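Local coordinates for monosaccharide ABC transporter substrate-binding protein, CUT2 family (Acidothermus cellulolyticus, PDB 4RU1), which binds myo-inositol between its two lobes and probably delivers it to an ABC-type importer of the CUT2 family, at residues A[24-29]-A[70-75]; A[141-146]-A[244-249]; A[32-37]-A[207-212]; A[174-179]-A[191-196]. All coordinates share one frame; numbering follows the deposited sequence. Where two conformers were deposited one is given.

Contact 1. Residues A[24-29]-A[70-75]. With INS (1,2,3,4,5,6-hexahydroxy-cyclohexane), chain M.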
loop_
_atom_site.group_PDB
_atom_site.type_symbol
_atom_site.label_atom_id
_atom_site.label_comp_id
_atom_site.label_asym_id
_atom_site.label_seq_id
_atom_site.Cartn_x
_atom_site.Cartn_y
_atom_site.Cartn_z
ATOM N N ALA A 24 8.450 -6.945 -16.074
ATOM C CA ALA A 24 7.305 -7.577 -15.368
ATOM C C ALA A 24 7.058 -6.904 -14.071
ATOM O O ALA A 24 8.013 -6.862 -13.224
ATOM C CB ALA A 24 7.557 -9.050 -15.086
ATOM N N MET A 25 5.853 -6.386 -13.885
ATOM C CA MET A 25 5.420 -5.856 -12.537
ATOM C C MET A 25 4.423 -6.844 -11.962
ATOM O O MET A 25 3.366 -7.131 -12.602
ATOM C CB MET A 25 4.788 -4.484 -12.625
ATOM C CG MET A 25 4.230 -3.927 -11.363
ATOM S SD MET A 25 3.733 -2.107 -11.431
ATOM C CE MET A 25 5.388 -1.416 -11.232
ATOM N N ILE A 26 4.773 -7.425 -10.802
ATOM C CA ILE A 26 4.062 -8.532 -10.188
ATOM C C ILE A 26 3.626 -8.119 -8.810
ATOM O O ILE A 26 4.436 -7.708 -7.958
ATOM C CB ILE A 26 4.996 -9.707 -10.118
ATOM C CG1 ILE A 26 5.392 -10.122 -11.542
ATOM C CG2 ILE A 26 4.297 -10.884 -9.477
ATOM C CD1 ILE A 26 6.558 -11.112 -11.591
ATOM N N THR A 27 2.320 -8.159 -8.577
ATOM C CA THR A 27 1.789 -7.709 -7.318
ATOM C C THR A 27 0.792 -8.729 -6.707
ATOM O O THR A 27 0.523 -9.808 -7.210
ATOM C CB THR A 27 1.102 -6.361 -7.484
ATOM O OG1 THR A 27 -0.232 -6.627 -7.917
ATOM C CG2 THR A 27 1.821 -5.456 -8.426
ATOM N N HIS A 28 0.351 -8.382 -5.508
ATOM C CA HIS A 28 -0.632 -9.136 -4.721
ATOM C C HIS A 28 -2.040 -8.569 -4.776
ATOM O O HIS A 28 -2.850 -8.964 -3.964
ATOM C CB HIS A 28 -0.146 -9.185 -3.283
ATOM C CG HIS A 28 -0.004 -7.823 -2.644
ATOM N ND1 HIS A 28 1.179 -7.100 -2.731
ATOM C CD2 HIS A 28 -0.843 -7.077 -1.907
ATOM C CE1 HIS A 28 1.050 -5.980 -2.072
ATOM N NE2 HIS A 28 -0.171 -5.925 -1.579
ATOM N N GLN A 29 -2.294 -7.642 -5.734
ATOM C CA GLN A 29 -3.560 -6.939 -5.919
ATOM C C GLN A 29 -4.728 -7.945 -5.853
ATOM O O GLN A 29 -4.730 -8.961 -6.598
ATOM C CB GLN A 29 -3.556 -6.206 -7.237
ATOM C CG GLN A 29 -4.918 -5.720 -7.638
ATOM C CD GLN A 29 -4.950 -4.983 -8.914
ATOM O OE1 GLN A 29 -4.031 -5.041 -9.716
ATOM N NE2 GLN A 29 -6.005 -4.219 -9.107
ATOM N N GLN A 70 8.200 -16.765 -11.354
ATOM C CA GLN A 70 8.754 -17.828 -12.228
ATOM C C GLN A 70 8.427 -17.666 -13.720
ATOM O O GLN A 70 9.308 -17.823 -14.577
ATOM C CB GLN A 70 8.383 -19.199 -11.646
ATOM C CG GLN A 70 8.977 -19.403 -10.240
ATOM C CD GLN A 70 8.569 -20.682 -9.495
ATOM O OE1 GLN A 70 7.391 -21.017 -9.370
ATOM N NE2 GLN A 70 9.560 -21.368 -8.935
ATOM N N ASP A 71 7.169 -17.300 -14.023
ATOM C CA ASP A 71 6.684 -17.037 -15.416
ATOM C C ASP A 71 7.566 -15.988 -16.011
ATOM O O ASP A 71 8.073 -16.168 -17.073
ATOM C CB ASP A 71 5.242 -16.571 -15.567
ATOM C CG ASP A 71 4.187 -17.613 -15.074
ATOM O OD1 ASP A 71 4.507 -18.837 -14.937
ATOM O OD2 ASP A 71 3.025 -17.132 -14.886
ATOM N N ALA A 72 7.801 -14.870 -15.291
ATOM C CA ALA A 72 8.631 -13.779 -15.837
ATOM C C ALA A 72 10.145 -14.177 -15.945
ATOM O O ALA A 72 10.762 -13.820 -16.963
ATOM C CB ALA A 72 8.465 -12.470 -14.983
ATOM N N VAL A 73 10.665 -14.991 -15.047
ATOM C CA VAL A 73 12.020 -15.473 -15.151
ATOM C C VAL A 73 12.113 -16.332 -16.397
ATOM O O VAL A 73 13.081 -16.196 -17.175
ATOM C CB VAL A 73 12.451 -16.251 -13.936
ATOM C CG1 VAL A 73 13.790 -16.946 -14.165
ATOM C CG2 VAL A 73 12.597 -15.337 -12.735
ATOM N N ASN A 74 11.139 -17.222 -16.566
ATOM C CA ASN A 74 11.167 -18.135 -17.748
ATOM C C ASN A 74 10.981 -17.426 -19.093
ATOM O O ASN A 74 11.542 -17.880 -20.101
ATOM C CB ASN A 74 10.200 -19.303 -17.524
ATOM C CG ASN A 74 10.701 -20.219 -16.421
ATOM O OD1 ASN A 74 11.903 -20.459 -16.349
ATOM N ND2 ASN A 74 9.836 -20.614 -15.500
ATOM N N ALA A 75 10.308 -16.271 -19.072
ATOM C CA ALA A 75 10.101 -15.405 -20.217
ATOM C C ALA A 75 11.294 -14.462 -20.577
ATOM O O ALA A 75 11.229 -13.757 -21.572
ATOM C CB ALA A 75 8.865 -14.595 -20.032
HETATM C C1 INS M . -2.446 -0.237 0.505
HETATM C C2 INS M . -3.836 -0.855 0.500
HETATM C C3 INS M . -3.877 -1.985 -0.529
HETATM C C4 INS M . -2.751 -2.982 -0.368
HETATM C C5 INS M . -1.409 -2.326 -0.433
HETATM C C6 INS M . -1.260 -1.199 0.553
HETATM O O1 INS M . -2.303 0.794 1.494
HETATM O O2 INS M . -3.998 -1.459 1.795
HETATM O O3 INS M . -5.144 -2.643 -0.332
HETATM O O4 INS M . -2.841 -4.025 -1.372
HETATM O O5 INS M . -0.330 -3.246 -0.155
HETATM O O6 INS M . 0.007 -0.502 0.374
#
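Ala24 and Ala72 meet methyl to methyl, with Ala24 CB 3.5 Å from Ala72 CB. Ile26 adds the tip of its longer branch, and its CD1 lies 4.1 Å from the same Ala72 CB. CG1 of Ile26 stands anti to the carbonyl carbon (chi1 -62°), and the extended chain beyond it carries CD1 to the helix. No hydrogen bond crosses between the two segments. The apolar contact is small and buried, and the two alanines let the backbones come close, with Ala24 CA 6.4 Å from Ala72 CA.

The polar bonds gather at the other end of the strand. Thr27 OG1 accepts from Gln29 N at 3.2 Å, an ST turn that shapes the backbone around His28. His28 NE2 gives a hydrogen bond to O5 of myo-inositol at 3.0 Å, and O5 lies at the edge of the ring, in its plane. A longer bond joins His28 NE2 and inositol O4 at 3.3 Å. Thr83 OG1 bonds His28 ND1, so both ring nitrogens are held and the imidazole is fixed in its rotation.

Strand 21-27 lies between strands 52-58 and 79-82 in a parallel sheet. Helix 62-74 covers the side of Ala24 and Ile26, with Leu68 and Ile69 also on Ile26. Helix 35-49 packs on Met25 through Ile39 and Ala43.

Contact 2. Residues A[141-146]-A[244-249]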
loop_
_atom_site.group_PDB
_atom_site.type_symbol
_atom_site.label_atom_id
_atom_site.label_comp_id
_atom_site.label_asym_id
_atom_site.label_seq_id
_atom_site.Cartn_x
_atom_site.Cartn_y
_atom_site.Cartn_z
ATOM N N GLU A 141 -4.778 13.719 19.306
ATOM C CA GLU A 141 -6.103 14.188 18.952
ATOM C C GLU A 141 -7.188 13.763 19.935
ATOM O O GLU A 141 -8.372 14.058 19.670
ATOM C CB GLU A 141 -6.474 13.669 17.575
ATOM C CG GLU A 141 -5.513 14.137 16.493
ATOM C CD GLU A 141 -5.655 13.470 15.145
ATOM O OE1 GLU A 141 -6.090 12.319 15.093
ATOM O OE2 GLU A 141 -5.236 14.132 14.139
ATOM N N GLY A 142 -6.815 13.086 21.021
ATOM C CA GLY A 142 -7.699 12.855 22.186
ATOM C C GLY A 142 -8.442 11.539 22.122
ATOM O O GLY A 142 -9.373 11.272 22.885
ATOM N N PHE A 143 -8.066 10.696 21.196
ATOM C CA PHE A 143 -8.801 9.402 21.097
ATOM C C PHE A 143 -8.339 8.448 22.151
ATOM O O PHE A 143 -7.143 8.460 22.535
ATOM C CB PHE A 143 -8.606 8.829 19.660
ATOM C CG PHE A 143 -9.208 9.720 18.591
ATOM C CD1 PHE A 143 -10.589 9.833 18.511
ATOM C CD2 PHE A 143 -8.454 10.452 17.682
ATOM C CE1 PHE A 143 -11.217 10.602 17.534
ATOM C CE2 PHE A 143 -9.068 11.233 16.722
ATOM C CZ PHE A 143 -10.458 11.341 16.645
ATOM N N LYS A 144 -9.263 7.617 22.614
ATOM C CA LYS A 144 -9.020 6.680 23.718
ATOM C C LYS A 144 -9.093 5.192 23.354
ATOM O O LYS A 144 -8.674 4.400 24.145
ATOM C CB LYS A 144 -10.075 6.892 24.833
ATOM C CG LYS A 144 -10.251 8.321 25.398
ATOM C CD LYS A 144 -8.983 8.886 26.045
ATOM C CE LYS A 144 -9.182 10.350 26.466
ATOM N NZ LYS A 144 -7.953 11.167 26.241
ATOM N N HIS A 145 -9.800 4.833 22.270
ATOM C CA HIS A 145 -10.006 3.453 21.898
ATOM C C HIS A 145 -10.054 3.326 20.374
ATOM O O HIS A 145 -11.046 3.608 19.729
ATOM C CB HIS A 145 -11.246 2.855 22.558
ATOM C CG HIS A 145 -11.431 1.407 22.234
ATOM N ND1 HIS A 145 -12.480 0.644 22.684
ATOM C CD2 HIS A 145 -10.632 0.557 21.534
ATOM C CE1 HIS A 145 -12.356 -0.591 22.228
ATOM N NE2 HIS A 145 -11.255 -0.662 21.501
ATOM N N VAL A 146 -8.914 2.887 19.812
ATOM C CA VAL A 146 -8.846 2.733 18.353
ATOM C C VAL A 146 -9.156 1.306 17.867
ATOM O O VAL A 146 -8.798 0.329 18.529
ATOM C CB VAL A 146 -7.450 3.131 17.839
ATOM C CG1 VAL A 146 -6.364 2.225 18.369
ATOM C CG2 VAL A 146 -7.407 3.175 16.296
ATOM N N GLN A 244 -15.575 13.998 7.377
ATOM C CA GLN A 244 -15.882 12.579 7.360
ATOM C C GLN A 244 -14.643 11.752 7.665
ATOM O O GLN A 244 -14.777 10.629 8.110
ATOM C CB GLN A 244 -16.524 12.150 6.064
ATOM C CG GLN A 244 -18.030 12.529 5.973
ATOM C CD GLN A 244 -18.664 12.060 4.684
ATOM O OE1 GLN A 244 -18.263 12.473 3.599
ATOM N NE2 GLN A 244 -19.652 11.199 4.797
ATOM N N LEU A 245 -13.458 12.264 7.336
ATOM C CA LEU A 245 -12.183 11.609 7.645
ATOM C C LEU A 245 -11.269 12.565 8.387
ATOM O O LEU A 245 -11.212 13.789 7.991
ATOM C CB LEU A 245 -11.476 11.168 6.379
ATOM C CG LEU A 245 -12.019 9.975 5.595
ATOM C CD1 LEU A 245 -11.325 9.830 4.238
ATOM C CD2 LEU A 245 -11.909 8.707 6.413
ATOM N N GLN A 246 -10.666 12.166 9.477
ATOM C CA GLN A 246 -9.735 13.014 10.219
ATOM C C GLN A 246 -8.485 13.354 9.426
ATOM O O GLN A 246 -8.010 14.474 9.474
ATOM C CB GLN A 246 -9.366 12.389 11.563
ATOM C CG GLN A 246 -10.545 11.978 12.447
ATOM C CD GLN A 246 -11.435 13.146 12.705
ATOM O OE1 GLN A 246 -12.584 13.290 12.140
ATOM N NE2 GLN A 246 -10.915 14.020 13.509
ATOM N N TRP A 247 -7.955 12.371 8.706
ATOM C CA TRP A 247 -6.735 12.527 7.965
ATOM C C TRP A 247 -6.562 11.288 7.123
ATOM O O TRP A 247 -7.257 10.296 7.346
ATOM C CB TRP A 247 -5.531 12.763 8.882
ATOM C CG TRP A 247 -5.503 11.938 10.121
ATOM C CD1 TRP A 247 -5.807 12.376 11.378
ATOM C CD2 TRP A 247 -5.066 10.561 10.279
ATOM N NE1 TRP A 247 -5.606 11.391 12.293
ATOM C CE2 TRP A 247 -5.191 10.240 11.656
ATOM C CE3 TRP A 247 -4.673 9.546 9.384
ATOM C CZ2 TRP A 247 -4.874 8.947 12.168
ATOM C CZ3 TRP A 247 -4.375 8.245 9.925
ATOM C CH2 TRP A 247 -4.465 7.990 11.296
ATOM N N ALA A 248 -5.650 11.370 6.152
ATOM C CA ALA A 248 -5.263 10.221 5.279
ATOM C C ALA A 248 -3.771 10.254 5.218
ATOM O O ALA A 248 -3.173 11.323 5.101
ATOM C CB ALA A 248 -5.850 10.335 3.904
ATOM N N ILE A 249 -3.154 9.101 5.281
ATOM C CA ILE A 249 -1.720 8.946 5.152
ATOM C C ILE A 249 -1.385 8.597 3.710
ATOM O O ILE A 249 -1.806 7.544 3.202
ATOM C CB ILE A 249 -1.165 7.868 6.087
ATOM C CG1 ILE A 249 -1.475 8.228 7.571
ATOM C CG2 ILE A 249 0.283 7.649 5.837
ATOM C CD1 ILE A 249 -1.191 7.113 8.561
HETATM O O HOH W 1 -6.342 15.708 11.598
#
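The indole edge of Trp247 meets the carboxylate of Glu141. Glu141 OE1 and a water lie at this edge in the indole plane, and the carboxylate is turned 39° from it. Trp247 NE1 gives a hydrogen bond of 3.0 Å to Glu141 OE1, on its syn lone pair, nearly straight (161°). The Phe143 ring has the carbonyl O of Glu141 over one face, toward the rim. At its edge lie Glu141 OE1 and the Gln246 amide, nearly perpendicular to the ring (84°), with Phe143 CZ 4.1 Å from Gln246 NE2.

The water donates to Glu141 OE2 and to Gln246 O, linking the segments again. Arg137 forms a salt bridge with Glu141 OE2 and a cation-pi contact with Trp247. The extended chain of Glu141 reaches this cluster from just before Gly142, whose positive phi belongs to a Schellman motif closing helix 127-140. The contact ties that helix end to the approach to strand 248-250, where the parallel strands of the mixed sheet begin in this periplasmic binding protein lobe.

Contact 3. Residues A[32-37]-A[207-212]. With INS (1,2,3,4,5,6-hexahydroxy-cyclohexane), chain M.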
loop_
_atom_site.group_PDB
_atom_site.type_symbol
_atom_site.label_atom_id
_atom_site.label_comp_id
_atom_site.label_asym_id
_atom_site.label_seq_id
_atom_site.Cartn_x
_atom_site.Cartn_y
_atom_site.Cartn_z
ATOM N N GLY A 32 -10.183 -5.788 -8.169
ATOM C CA GLY A 32 -11.113 -4.735 -7.789
ATOM C C GLY A 32 -10.611 -3.749 -6.730
ATOM O O GLY A 32 -11.352 -2.872 -6.328
ATOM N N ASP A 33 -9.376 -3.926 -6.259
ATOM C CA ASP A 33 -8.735 -3.004 -5.316
ATOM C C ASP A 33 -8.133 -1.856 -6.136
ATOM O O ASP A 33 -7.070 -1.983 -6.782
ATOM C CB ASP A 33 -7.729 -3.741 -4.453
ATOM C CG ASP A 33 -7.042 -2.797 -3.439
ATOM O OD1 ASP A 33 -7.361 -1.586 -3.496
ATOM O OD2 ASP A 33 -6.222 -3.303 -2.626
ATOM N N THR A 34 -8.836 -0.726 -6.129
ATOM C CA THR A 34 -8.540 0.386 -6.956
ATOM C C THR A 34 -7.210 1.103 -6.611
ATOM O O THR A 34 -6.686 1.884 -7.373
ATOM C CB THR A 34 -9.673 1.405 -7.002
ATOM O OG1 THR A 34 -9.930 1.875 -5.698
ATOM C CG2 THR A 34 -10.913 0.779 -7.639
ATOM N N PHE A 35 -6.670 0.811 -5.438
ATOM C CA PHE A 35 -5.365 1.366 -5.076
ATOM C C PHE A 35 -4.352 1.081 -6.142
ATOM O O PHE A 35 -3.558 1.920 -6.481
ATOM C CB PHE A 35 -4.852 0.740 -3.777
ATOM C CG PHE A 35 -3.422 1.059 -3.470
ATOM C CD1 PHE A 35 -3.083 2.223 -2.872
ATOM C CD2 PHE A 35 -2.440 0.093 -3.677
ATOM C CE1 PHE A 35 -1.739 2.469 -2.526
ATOM C CE2 PHE A 35 -1.137 0.326 -3.367
ATOM C CZ PHE A 35 -0.796 1.540 -2.819
ATOM N N TRP A 36 -4.447 -0.082 -6.746
ATOM C CA TRP A 36 -3.418 -0.644 -7.646
ATOM C C TRP A 36 -3.551 0.086 -9.013
ATOM O O TRP A 36 -2.619 0.078 -9.829
ATOM C CB TRP A 36 -3.529 -2.172 -7.743
ATOM C CG TRP A 36 -3.110 -2.765 -6.482
ATOM C CD1 TRP A 36 -3.920 -3.092 -5.390
ATOM C CD2 TRP A 36 -1.771 -2.913 -6.038
ATOM N NE1 TRP A 36 -3.120 -3.492 -4.304
ATOM C CE2 TRP A 36 -1.804 -3.360 -4.689
ATOM C CE3 TRP A 36 -0.502 -2.712 -6.646
ATOM C CZ2 TRP A 36 -0.626 -3.625 -3.988
ATOM C CZ3 TRP A 36 0.628 -2.976 -5.921
ATOM C CH2 TRP A 36 0.571 -3.385 -4.620
ATOM N N ASP A 37 -4.730 0.665 -9.311
ATOM C CA ASP A 37 -4.848 1.506 -10.533
ATOM C C ASP A 37 -3.913 2.727 -10.435
ATOM O O ASP A 37 -3.354 3.135 -11.455
ATOM C CB ASP A 37 -6.307 1.916 -10.789
ATOM C CG ASP A 37 -7.275 0.670 -10.949
ATOM O OD1 ASP A 37 -6.850 -0.374 -11.486
ATOM O OD2 ASP A 37 -8.447 0.790 -10.526
ATOM N N GLY A 207 -6.950 1.129 3.783
ATOM C CA GLY A 207 -7.085 1.528 2.416
ATOM C C GLY A 207 -8.273 2.424 2.232
ATOM O O GLY A 207 -9.258 2.354 3.026
ATOM N N ALA A 208 -8.213 3.221 1.196
ATOM C CA ALA A 208 -9.287 4.205 0.926
ATOM C C ALA A 208 -10.668 3.590 0.612
ATOM O O ALA A 208 -11.676 4.109 1.058
ATOM C CB ALA A 208 -8.836 5.151 -0.188
ATOM N N PRO A 209 -10.719 2.469 -0.123
ATOM C CA PRO A 209 -12.014 1.840 -0.317
ATOM C C PRO A 209 -12.630 1.391 0.985
ATOM O O PRO A 209 -13.843 1.535 1.197
ATOM C CB PRO A 209 -11.711 0.694 -1.257
ATOM C CG PRO A 209 -10.509 1.136 -1.999
ATOM C CD PRO A 209 -9.696 1.863 -0.988
ATOM N N ILE A 210 -11.809 0.892 1.894
ATOM C CA ILE A 210 -12.332 0.419 3.224
ATOM C C ILE A 210 -12.771 1.629 4.052
ATOM O O ILE A 210 -13.787 1.594 4.797
ATOM C CB ILE A 210 -11.260 -0.369 3.982
ATOM C CG1 ILE A 210 -10.698 -1.536 3.162
ATOM C CG2 ILE A 210 -11.859 -0.920 5.276
ATOM C CD1 ILE A 210 -11.749 -2.413 2.549
ATOM N N ALA A 211 -12.026 2.758 3.974
ATOM C CA ALA A 211 -12.487 4.003 4.529
ATOM C C ALA A 211 -13.907 4.342 4.165
ATOM O O ALA A 211 -14.682 4.737 5.064
ATOM C CB ALA A 211 -11.636 5.173 4.152
ATOM N N GLN A 212 -14.281 4.172 2.898
ATOM C CA GLN A 212 -15.642 4.507 2.479
ATOM C C GLN A 212 -16.664 3.710 3.205
ATOM O O GLN A 212 -17.674 4.226 3.653
ATOM C CB GLN A 212 -15.825 4.344 0.965
ATOM C CG GLN A 212 -14.824 5.016 0.099
ATOM C CD GLN A 212 -14.691 6.458 0.455
ATOM O OE1 GLN A 212 -15.717 7.140 0.513
ATOM N NE2 GLN A 212 -13.432 6.964 0.696
HETATM C C1 INS M . -2.446 -0.237 0.505
HETATM C C2 INS M . -3.836 -0.855 0.500
HETATM C C3 INS M . -3.877 -1.985 -0.529
HETATM C C4 INS M . -2.751 -2.982 -0.368
HETATM C C5 INS M . -1.409 -2.326 -0.433
HETATM C C6 INS M . -1.260 -1.199 0.553
HETATM O O1 INS M . -2.303 0.794 1.494
HETATM O O2 INS M . -3.998 -1.459 1.795
HETATM O O3 INS M . -5.144 -2.643 -0.332
HETATM O O4 INS M . -2.841 -4.025 -1.372
HETATM O O5 INS M . -0.330 -3.246 -0.155
HETATM O O6 INS M . 0.007 -0.502 0.374
#
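Thr34 and Pro209 touch near the inositol site, at the surface. Their side chains slide past each other in opposite directions, with Thr34 OG1 3.8 Å from Pro209 CG. Asp33 OD1 makes a looser approach to the same Pro209 CG, at 4.4 Å.

CG of Asp33 is anti to the backbone N (chi1 -180°), and chi2 near zero (-2°) sets OD1 toward Phe35 N and OD2 toward the inositol. OD1 accepts from Phe35 N at 3.2 Å, a capping bond at the turn that leads into helix 35-49. That N-H comes from above the carboxylate plane. OD2 accepts from inositol O3 at 2.6 Å. CG of Phe35 is anti to its backbone N (chi1 169°), which carries the ring to the inositol. One face of that ring lies against the cyclohexane, with inositol C1 over the ring centre. Trp36 presents its edge, and its NE1 gives a bond of 3.0 Å to inositol O4. CD2 of Phe35 lies over one face of the Trp36 indole, toward the rim.

No hydrogen bond joins the two segments; oxygens of Thr34 and Asp33 rest against the Pro209 ring. The polar chemistry is directed at the ligand: an acceptor for one hydroxyl, a donor for another and an aromatic face for the ring carbons. This is consistent with a pocket built for a polyol or sugar.

Contact 4. Residues A[174-179]-A[191-196]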
loop_
_atom_site.group_PDB
_atom_site.type_symbol
_atom_site.label_atom_id
_atom_site.label_comp_id
_atom_site.label_asym_id
_atom_site.label_seq_id
_atom_site.Cartn_x
_atom_site.Cartn_y
_atom_site.Cartn_z
ATOM N N THR A 174 -7.838 -2.325 19.456
ATOM C CA THR A 174 -8.560 -3.474 18.977
ATOM C C THR A 174 -8.333 -3.640 17.479
ATOM O O THR A 174 -8.381 -2.645 16.748
ATOM C CB THR A 174 -10.088 -3.275 19.215
ATOM O OG1 THR A 174 -10.327 -3.069 20.601
ATOM C CG2 THR A 174 -10.842 -4.522 18.831
ATOM N N LYS A 175 -8.072 -4.873 17.005
ATOM C CA LYS A 175 -7.906 -5.176 15.616
ATOM C C LYS A 175 -9.165 -5.886 15.158
ATOM O O LYS A 175 -9.672 -6.805 15.872
ATOM C CB LYS A 175 -6.683 -6.099 15.400
ATOM C CG LYS A 175 -5.419 -5.438 14.943
ATOM C CD LYS A 175 -4.594 -6.383 14.070
ATOM C CE LYS A 175 -3.927 -7.431 14.880
ATOM N NZ LYS A 175 -2.884 -8.088 14.054
ATOM N N LEU A 176 -9.555 -5.635 13.910
ATOM C CA LEU A 176 -10.655 -6.318 13.272
ATOM C C LEU A 176 -10.276 -6.671 11.829
ATOM O O LEU A 176 -9.946 -5.764 11.026
ATOM C CB LEU A 176 -11.843 -5.441 13.221
ATOM C CG LEU A 176 -13.052 -5.929 12.416
ATOM C CD1 LEU A 176 -13.696 -7.174 13.032
ATOM C CD2 LEU A 176 -14.116 -4.873 12.276
ATOM N N TYR A 177 -10.346 -7.943 11.487
ATOM C CA TYR A 177 -10.154 -8.421 10.173
ATOM C C TYR A 177 -11.501 -8.468 9.442
ATOM O O TYR A 177 -12.496 -8.943 9.955
ATOM C CB TYR A 177 -9.513 -9.833 10.145
ATOM C CG TYR A 177 -8.038 -9.829 10.596
ATOM C CD1 TYR A 177 -6.993 -9.448 9.734
ATOM C CD2 TYR A 177 -7.712 -10.008 11.926
ATOM C CE1 TYR A 177 -5.693 -9.433 10.168
ATOM C CE2 TYR A 177 -6.403 -9.955 12.392
ATOM C CZ TYR A 177 -5.393 -9.628 11.521
ATOM O OH TYR A 177 -4.059 -9.557 11.925
ATOM N N VAL A 178 -11.476 -8.024 8.184
ATOM C CA VAL A 178 -12.664 -8.049 7.302
ATOM C C VAL A 178 -12.228 -8.570 5.998
ATOM O O VAL A 178 -11.037 -8.547 5.648
ATOM C CB VAL A 178 -13.238 -6.584 7.149
ATOM C CG1 VAL A 178 -13.688 -5.946 8.461
ATOM C CG2 VAL A 178 -12.301 -5.617 6.444
ATOM N N ASN A 179 -13.195 -9.040 5.211
ATOM C CA ASN A 179 -12.900 -9.604 3.903
ATOM C C ASN A 179 -12.996 -8.506 2.877
ATOM O O ASN A 179 -14.117 -8.227 2.383
ATOM C CB ASN A 179 -13.906 -10.700 3.545
ATOM C CG ASN A 179 -13.633 -11.332 2.189
ATOM O OD1 ASN A 179 -12.709 -10.969 1.478
ATOM N ND2 ASN A 179 -14.483 -12.269 1.839
ATOM N N ALA A 191 -19.913 -2.111 11.221
ATOM C CA ALA A 191 -21.016 -1.526 12.008
ATOM C C ALA A 191 -21.339 -2.327 13.264
ATOM O O ALA A 191 -21.597 -1.735 14.303
ATOM C CB ALA A 191 -22.267 -1.520 11.148
ATOM N N ALA A 192 -21.338 -3.634 13.142
ATOM C CA ALA A 192 -21.597 -4.544 14.267
ATOM C C ALA A 192 -20.568 -4.347 15.384
ATOM O O ALA A 192 -20.924 -4.215 16.544
ATOM C CB ALA A 192 -21.673 -5.984 13.762
ATOM N N LYS A 193 -19.295 -4.250 15.033
ATOM C CA LYS A 193 -18.252 -4.079 16.006
ATOM C C LYS A 193 -18.449 -2.750 16.724
ATOM O O LYS A 193 -18.336 -2.666 17.934
ATOM C CB LYS A 193 -16.871 -4.171 15.339
ATOM C CG LYS A 193 -15.745 -3.905 16.307
ATOM C CD LYS A 193 -15.351 -5.151 17.103
ATOM C CE LYS A 193 -15.214 -4.855 18.595
ATOM N NZ LYS A 193 -16.510 -4.671 19.304
ATOM N N LEU A 194 -18.789 -1.682 15.976
ATOM C CA LEU A 194 -19.016 -0.376 16.608
ATOM C C LEU A 194 -20.216 -0.398 17.560
ATOM O O LEU A 194 -20.173 0.233 18.658
ATOM C CB LEU A 194 -19.233 0.715 15.523
ATOM C CG LEU A 194 -17.948 0.931 14.719
ATOM C CD1 LEU A 194 -18.152 1.952 13.592
ATOM C CD2 LEU A 194 -16.729 1.344 15.558
ATOM N N LYS A 195 -21.303 -1.047 17.146
ATOM C CA LYS A 195 -22.511 -1.122 18.001
ATOM C C LYS A 195 -22.235 -1.909 19.283
ATOM O O LYS A 195 -22.765 -1.648 20.366
ATOM C CB LYS A 195 -23.662 -1.833 17.195
ATOM C CG LYS A 195 -24.517 -0.921 16.373
ATOM C CD LYS A 195 -25.854 -1.587 16.032
ATOM C CE LYS A 195 -26.848 -1.478 17.185
ATOM N NZ LYS A 195 -28.230 -1.810 16.747
ATOM N N GLN A 196 -21.419 -2.941 19.138
ATOM C CA GLN A 196 -21.134 -3.837 20.248
ATOM C C GLN A 196 -20.248 -3.169 21.253
ATOM O O GLN A 196 -20.248 -3.573 22.393
ATOM C CB GLN A 196 -20.537 -5.140 19.698
ATOM C CG GLN A 196 -21.585 -5.962 18.967
ATOM C CD GLN A 196 -21.105 -7.072 17.980
ATOM O OE1 GLN A 196 -19.928 -7.329 17.769
ATOM N NE2 GLN A 196 -22.089 -7.675 17.323
#
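Leu176 and Lys193 pack alongside each other, sliding past in opposite directions. The nearest approach is apolar, with Leu176 CD2 4.2 Å from Lys193 CB. Farther out along the lysine, Thr174 CG2 lies 4.4 Å from Lys193 CE. Lys193 has two conformers, so this second contact is less certain. Thr174 and Leu176 are two apart on the strand, so both side chains turn to the helix. CG of Lys193 is anti to its backbone N (chi1 176°), and in the conformer described the chain then bends at each later torsion.

Strand 172-177 is an outermost strand of the mixed sheet, and helix 183-196 follows it in the chain and packs on one side. Strand 202-205 comes next and runs parallel to it, two places along the sheet. The helix therefore belongs to a beta-alpha-beta crossover. Thr189 of the helix also touches Leu176.

In the next shell, Thr174 OG1 is hydrogen-bonded to His145 NE2 on the adjoining strand 145-150. Backbone bonds to Val146, Cys148 and Leu150 hold the strand in the sheet. Lys175 NZ gives a hydrogen bond to Tyr177 OH at 2.8 Å, and Glu159 binds both of these polar ends.

Contact 1 is buried, contact 2 partly buried, and contacts 3 and 4 lie at the surface. Contacts 1 and 3 both reach the inositol, and His28 and Trp36 pack edge-to-face beside it. Contact 1 belongs to the parallel sheet, whereas contacts 2 and 4 share the mixed sheet through neighbouring strands 145-150 and 172-177. Contact 3 sets the turn before helix 35-49 against the first turn of helix 208-220 beside the ligand. Between their own segments, contacts 1, 3 and 4 make no hydrogen bond. Contact 2 alone has a direct one, with a water bridge. The centres of contacts 1 and 2 are about 38 Å apart, on opposite sides of the chain's centre.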